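Local coordinates for putative membrane protein (Yersinia pestis CO92, PDB 5TF3) that is of unknown function but is a compact, mainly helical DUF1198-family protein, putatively membrane-associated, at residues E30-F39 against L98-L106. Numbering follows the deposited sequence. Where two conformers were deposited one is given.
Sequences EMGPRQTQMF and LFYFAELDL
The CA atoms of Met31 and Phe101 lie 5.3 Å apart, as do those of Gln35 and Tyr100, so the start of helix 33-45 sits against the end of helix 91-100. A single water ties the two backbones: it accepts from Gly32 N and from Glu103 N and donates to Tyr100 O, at 3.0 Å from this carbonyl oxygen. Gly32 is the N-cap of its helix, and its O accepts hydrogen bonds from both Thr36 N and Thr36 OG1. A helix N-terminus thus meets the C-terminal turn of another, where the chain turns out of the helix at Phe101 and a 3-10 turn follows, within this strand-free helical DUF1198 fold. The Phe39 ring presents its edge to one face of Tyr100, the planes 79° apart and centroids separated by 5.5 Å, an edge-to-face (T-shaped) pair. Met31, a selenomethionine extended beyond CG (chi2 179°), makes oblique Met-aromatic contacts through SE with Tyr100 (5.2 Å from SE to the ring centroid) and Phe101; its CE sits over the centre of the Phe39 face. Gln35 CG makes a CH-pi contact over the Phe99 face. Ahead of the helix, Glu30 OE1 meets Leu104 CD2; OE2 is hydrogen-bonded to Tyr61 OH and salt-bridged to Lys66 NZ.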
ATOM      1  N   GLU A  30     -10.606  -6.945   2.881  1.00 51.75           N
ATOM      2  CA  GLU A  30     -10.882  -6.993   1.455  1.00 52.18           C
ATOM      3  C   GLU A  30      -9.880  -7.838   0.683  1.00 53.64           C
ATOM      4  O   GLU A  30      -9.897  -7.821  -0.549  1.00 60.94           O
ATOM      5  CB  GLU A  30     -10.916  -5.577   0.876  1.00 54.76           C
ATOM      6  CG  GLU A  30     -11.834  -4.632   1.631  1.00 60.21           C
ATOM      7  CD  GLU A  30     -12.723  -3.818   0.709  1.00 65.46           C
ATOM      8  OE1 GLU A  30     -13.109  -4.338  -0.358  1.00 68.32           O
ATOM      9  OE2 GLU A  30     -13.027  -2.654   1.049  1.00 68.87           O
HETATM   10  N   MSE A  31      -8.987  -8.540   1.366  1.00 49.34           N
HETATM   11  CA  MSE A  31      -8.196  -9.558   0.701  1.00 44.69           C
HETATM   12  C   MSE A  31      -8.886 -10.894   0.921  1.00 45.65           C
HETATM   13  O   MSE A  31      -9.519 -11.099   1.951  1.00 48.51           O
HETATM   14  CB  MSE A  31      -6.774  -9.613   1.242  1.00 44.73           C
HETATM   15  CG  MSE A  31      -5.928  -8.404   0.950  1.00 41.44           C
HETATM   16 SE   MSE A  31      -4.202  -8.695   1.743  0.57 38.33          SE
HETATM   17  CE  MSE A  31      -3.380  -6.958   1.394  1.00 38.59           C
ATOM     18  N   GLY A  32      -8.767 -11.808  -0.033  1.00 41.07           N
ATOM     19  CA  GLY A  32      -9.282 -13.145   0.168  1.00 46.19           C
ATOM     20  C   GLY A  32      -8.500 -13.895   1.228  1.00 42.54           C
ATOM     21  O   GLY A  32      -7.417 -13.476   1.647  1.00 37.85           O
ATOM     22  N   PRO A  33      -9.035 -15.032   1.685  1.00 46.10           N
ATOM     23  CA  PRO A  33      -8.377 -15.740   2.803  1.00 45.28           C
ATOM     24  C   PRO A  33      -6.956 -16.185   2.488  1.00 44.83           C
ATOM     25  O   PRO A  33      -6.044 -15.919   3.279  1.00 40.19           O
ATOM     26  CB  PRO A  33      -9.312 -16.931   3.063  1.00 51.95           C
ATOM     27  CG  PRO A  33     -10.598 -16.584   2.383  1.00 54.29           C
ATOM     28  CD  PRO A  33     -10.248 -15.714   1.222  1.00 48.13           C
ATOM     29  N   ARG A  34      -6.728 -16.840   1.345  1.00 44.88           N
ATOM     30  CA  ARG A  34      -5.367 -17.260   1.019  1.00 44.29           C
ATOM     31  C   ARG A  34      -4.444 -16.057   0.834  1.00 42.63           C
ATOM     32  O   ARG A  34      -3.319 -16.033   1.353  1.00 41.58           O
ATOM     33  CB  ARG A  34      -5.364 -18.137  -0.230  1.00 47.89           C
ATOM     34  CG  ARG A  34      -3.970 -18.600  -0.588  1.00 55.20           C
ATOM     35  CD  ARG A  34      -3.965 -19.818  -1.486  1.00 61.48           C
ATOM     36  NE  ARG A  34      -4.387 -19.546  -2.858  1.00 63.16           N
ATOM     37  CZ  ARG A  34      -5.352 -20.216  -3.486  1.00 66.54           C
ATOM     38  NH1 ARG A  34      -6.004 -21.196  -2.865  1.00 64.70           N
ATOM     39  NH2 ARG A  34      -5.657 -19.913  -4.738  1.00 67.29           N
ATOM     40  N   GLN A  35      -4.915 -15.039   0.105  1.00 40.76           N
ATOM     41  CA  GLN A  35      -4.134 -13.816  -0.078  1.00 40.20           C
ATOM     42  C   GLN A  35      -3.783 -13.168   1.260  1.00 38.41           C
ATOM     43  O   GLN A  35      -2.654 -12.683   1.452  1.00 36.82           O
ATOM     44  CB  GLN A  35      -4.906 -12.830  -0.965  1.00 38.77           C
ATOM     45  CG  GLN A  35      -5.176 -13.304  -2.399  1.00 48.16           C
ATOM     46  CD  GLN A  35      -6.424 -14.175  -2.543  1.00 55.48           C
ATOM     47  OE1 GLN A  35      -7.086 -14.506  -1.555  1.00 52.10           O
ATOM     48  NE2 GLN A  35      -6.746 -14.552  -3.780  1.00 60.00           N
ATOM     49  N   THR A  36      -4.740 -13.115   2.190  1.00 42.43           N
ATOM     50  CA  THR A  36      -4.453 -12.544   3.507  1.00 42.35           C
ATOM     51  C   THR A  36      -3.360 -13.339   4.210  1.00 39.52           C
ATOM     52  O   THR A  36      -2.407 -12.765   4.749  1.00 37.32           O
ATOM     53  CB  THR A  36      -5.720 -12.510   4.369  1.00 46.19           C
ATOM     54  OG1 THR A  36      -6.775 -11.860   3.651  1.00 44.04           O
ATOM     55  CG2 THR A  36      -5.469 -11.751   5.676  1.00 44.71           C
ATOM     56  N   GLN A  37      -3.480 -14.673   4.202  1.00 38.78           N
ATOM     57  CA  GLN A  37      -2.504 -15.522   4.881  1.00 39.36           C
ATOM     58  C   GLN A  37      -1.112 -15.320   4.311  1.00 43.51           C
ATOM     59  O   GLN A  37      -0.131 -15.212   5.061  1.00 40.03           O
ATOM     60  CB  GLN A  37      -2.914 -16.994   4.771  1.00 41.72           C
ATOM     61  CG  GLN A  37      -4.173 -17.352   5.545  1.00 58.43           C
ATOM     62  CD  GLN A  37      -4.690 -18.749   5.194  1.00 67.10           C
ATOM     63  OE1 GLN A  37      -3.933 -19.606   4.719  1.00 68.67           O
ATOM     64  NE2 GLN A  37      -5.984 -18.977   5.416  1.00 72.85           N
HETATM   65  N   MSE A  38      -1.002 -15.264   2.984  0.55 40.39           N
HETATM   66  CA  MSE A  38       0.271 -15.016   2.314  0.55 41.30           C
HETATM   67  C   MSE A  38       0.831 -13.640   2.680  0.55 39.73           C
HETATM   68  O   MSE A  38       2.025 -13.499   2.956  0.55 40.15           O
HETATM   69  CB  MSE A  38       0.098 -15.151   0.792  0.55 43.48           C
HETATM   70  CG  MSE A  38      -0.430 -16.537   0.358  0.55 49.29           C
HETATM   71 SE   MSE A  38      -1.172 -16.662  -1.473  0.55 66.63          SE
HETATM   72  CE  MSE A  38       0.478 -16.414  -2.481  0.55 69.19           C
ATOM     73  N   PHE A  39      -0.042 -12.626   2.697  1.00 37.34           N
ATOM     74  CA  PHE A  39       0.411 -11.274   3.012  1.00 35.53           C
ATOM     75  C   PHE A  39       0.893 -11.186   4.451  1.00 34.99           C
ATOM     76  O   PHE A  39       1.946 -10.602   4.730  1.00 35.63           O
ATOM     77  CB  PHE A  39      -0.708 -10.263   2.760  1.00 36.15           C
ATOM     78  CG  PHE A  39      -0.354  -8.860   3.161  1.00 41.90           C
ATOM     79  CD1 PHE A  39       0.438  -8.069   2.332  1.00 43.22           C
ATOM     80  CD2 PHE A  39      -0.805  -8.330   4.355  1.00 43.89           C
ATOM     81  CE1 PHE A  39       0.768  -6.771   2.699  1.00 45.38           C
ATOM     82  CE2 PHE A  39      -0.476  -7.021   4.729  1.00 42.24           C
ATOM     83  CZ  PHE A  39       0.308  -6.247   3.896  1.00 41.12           C
ATOM     84  N   LEU A  98      -2.635  -6.389  -7.780  1.00 53.39           N
ATOM     85  CA  LEU A  98      -3.508  -7.195  -8.630  1.00 55.76           C
ATOM     86  C   LEU A  98      -3.628  -8.624  -8.127  1.00 65.77           C
ATOM     87  O   LEU A  98      -4.612  -9.310  -8.437  1.00 65.79           O
ATOM     88  CB  LEU A  98      -2.998  -7.195 -10.072  1.00 58.00           C
ATOM     89  CG  LEU A  98      -3.304  -5.891 -10.804  1.00 60.08           C
ATOM     90  CD1 LEU A  98      -2.812  -5.911 -12.240  1.00 64.44           C
ATOM     91  CD2 LEU A  98      -4.796  -5.604 -10.749  1.00 58.03           C
ATOM     92  N   PHE A  99      -2.640  -9.112  -7.382  1.00 60.55           N
ATOM     93  CA  PHE A  99      -2.840 -10.414  -6.769  1.00 63.81           C
ATOM     94  C   PHE A  99      -3.639 -10.312  -5.474  1.00 57.85           C
ATOM     95  O   PHE A  99      -4.668 -10.976  -5.315  1.00 58.79           O
ATOM     96  CB  PHE A  99      -1.527 -11.107  -6.464  1.00 68.32           C
ATOM     97  CG  PHE A  99      -1.715 -12.272  -5.538  1.00 71.31           C
ATOM     98  CD1 PHE A  99      -2.368 -13.416  -5.979  1.00 78.23           C
ATOM     99  CD2 PHE A  99      -1.334 -12.201  -4.217  1.00 65.36           C
ATOM    100  CE1 PHE A  99      -2.566 -14.502  -5.143  1.00 74.09           C
ATOM    101  CE2 PHE A  99      -1.531 -13.286  -3.369  1.00 72.27           C
ATOM    102  CZ  PHE A  99      -2.156 -14.429  -3.832  1.00 70.68           C
ATOM    103  N   TYR A 100      -3.149  -9.511  -4.518  1.00 55.26           N
ATOM    104  CA  TYR A 100      -3.704  -9.567  -3.166  1.00 56.42           C
ATOM    105  C   TYR A 100      -5.176  -9.186  -3.151  1.00 56.20           C
ATOM    106  O   TYR A 100      -5.942  -9.702  -2.322  1.00 53.66           O
ATOM    107  CB  TYR A 100      -2.900  -8.678  -2.219  1.00 53.98           C
ATOM    108  CG  TYR A 100      -1.556  -9.256  -1.821  1.00 57.54           C
ATOM    109  CD1 TYR A 100      -1.461 -10.492  -1.190  1.00 61.86           C
ATOM    110  CD2 TYR A 100      -0.381  -8.561  -2.070  1.00 62.59           C
ATOM    111  CE1 TYR A 100      -0.222 -11.024  -0.827  1.00 65.53           C
ATOM    112  CE2 TYR A 100       0.855  -9.072  -1.701  1.00 64.95           C
ATOM    113  CZ  TYR A 100       0.931 -10.303  -1.089  1.00 70.55           C
ATOM    114  OH  TYR A 100       2.164 -10.807  -0.735  1.00 73.14           O
ATOM    115  N   PHE A 101      -5.601  -8.328  -4.087  1.00 51.85           N
ATOM    116  CA  PHE A 101      -6.997  -7.920  -4.201  1.00 56.99           C
ATOM    117  C   PHE A 101      -7.692  -8.561  -5.409  1.00 58.23           C
ATOM    118  O   PHE A 101      -8.648  -8.006  -5.953  1.00 56.19           O
ATOM    119  CB  PHE A 101      -7.088  -6.394  -4.246  1.00 51.12           C
ATOM    120  CG  PHE A 101      -6.422  -5.724  -3.070  1.00 47.31           C
ATOM    121  CD1 PHE A 101      -6.962  -5.838  -1.795  1.00 47.44           C
ATOM    122  CD2 PHE A 101      -5.241  -5.013  -3.231  1.00 45.63           C
ATOM    123  CE1 PHE A 101      -6.350  -5.239  -0.702  1.00 47.77           C
ATOM    124  CE2 PHE A 101      -4.621  -4.410  -2.152  1.00 46.80           C
ATOM    125  CZ  PHE A 101      -5.175  -4.519  -0.884  1.00 45.70           C
ATOM    126  N   ALA A 102      -7.246  -9.755  -5.800  1.00 64.18           N
ATOM    127  CA  ALA A 102      -7.770 -10.403  -7.007  1.00 68.98           C
ATOM    128  C   ALA A 102      -9.284 -10.591  -6.946  1.00 70.33           C
ATOM    129  O   ALA A 102      -9.976 -10.422  -7.956  1.00 70.77           O
ATOM    130  CB  ALA A 102      -7.075 -11.743  -7.216  1.00 62.51           C
ATOM    131  N   GLU A 103      -9.819 -10.921  -5.771  1.00 59.36           N
ATOM    132  CA  GLU A 103     -11.256 -11.146  -5.635  1.00 68.19           C
ATOM    133  C   GLU A 103     -12.084  -9.892  -5.897  1.00 69.10           C
ATOM    134  O   GLU A 103     -13.293 -10.002  -6.139  1.00 72.46           O
ATOM    135  CB  GLU A 103     -11.568 -11.687  -4.240  1.00 69.17           C
ATOM    136  CG  GLU A 103     -10.966 -13.056  -3.966  1.00 74.53           C
ATOM    137  CD  GLU A 103     -11.406 -13.623  -2.622  1.00 85.20           C
ATOM    138  OE1 GLU A 103     -11.880 -12.830  -1.772  1.00 86.78           O
ATOM    139  OE2 GLU A 103     -11.281 -14.856  -2.421  1.00 86.61           O
ATOM    140  N   LEU A 104     -11.470  -8.707  -5.836  1.00 58.29           N
ATOM    141  CA  LEU A 104     -12.149  -7.456  -6.150  1.00 59.02           C
ATOM    142  C   LEU A 104     -12.280  -7.215  -7.644  1.00 60.90           C
ATOM    143  O   LEU A 104     -13.010  -6.299  -8.038  1.00 66.90           O
ATOM    144  CB  LEU A 104     -11.404  -6.273  -5.526  1.00 50.58           C
ATOM    145  CG  LEU A 104     -11.227  -6.360  -4.017  1.00 48.92           C
ATOM    146  CD1 LEU A 104     -10.624  -5.065  -3.469  1.00 50.91           C
ATOM    147  CD2 LEU A 104     -12.570  -6.623  -3.403  1.00 51.49           C
ATOM    148  N   ASP A 105     -11.568  -7.983  -8.471  1.00 59.86           N
ATOM    149  CA  ASP A 105     -11.691  -7.903  -9.929  1.00 71.78           C
ATOM    150  C   ASP A 105     -11.239  -6.531 -10.434  1.00 69.82           C
ATOM    151  O   ASP A 105     -11.933  -5.870 -11.207  1.00 69.27           O
ATOM    152  CB  ASP A 105     -13.126  -8.208 -10.371  1.00 80.43           C
ATOM    153  CG  ASP A 105     -13.192  -9.135 -11.570  1.00 95.76           C
ATOM    154  OD1 ASP A 105     -12.410  -8.942 -12.527  1.00 96.05           O
ATOM    155  OD2 ASP A 105     -14.035 -10.060 -11.550  1.00102.21           O
ATOM    156  N   LEU A 106     -10.068  -6.100  -9.972  1.00 65.86           N
ATOM    157  CA  LEU A 106      -9.588  -4.765 -10.295  1.00 59.43           C
ATOM    158  C   LEU A 106      -9.280  -4.634 -11.784  1.00 57.40           C
ATOM    159  O   LEU A 106      -8.880  -5.588 -12.454  1.00 62.14           O
ATOM    160  CB  LEU A 106      -8.336  -4.428  -9.487  1.00 51.73           C
ATOM    161  CG  LEU A 106      -8.459  -4.401  -7.965  1.00 52.12           C
ATOM    162  CD1 LEU A 106      -7.095  -4.122  -7.366  1.00 52.31           C
ATOM    163  CD2 LEU A 106      -9.485  -3.370  -7.511  1.00 47.45           C
TER
HETATM  164  O   HOH W   1      -8.660 -10.839  -2.899  1.00 42.19           O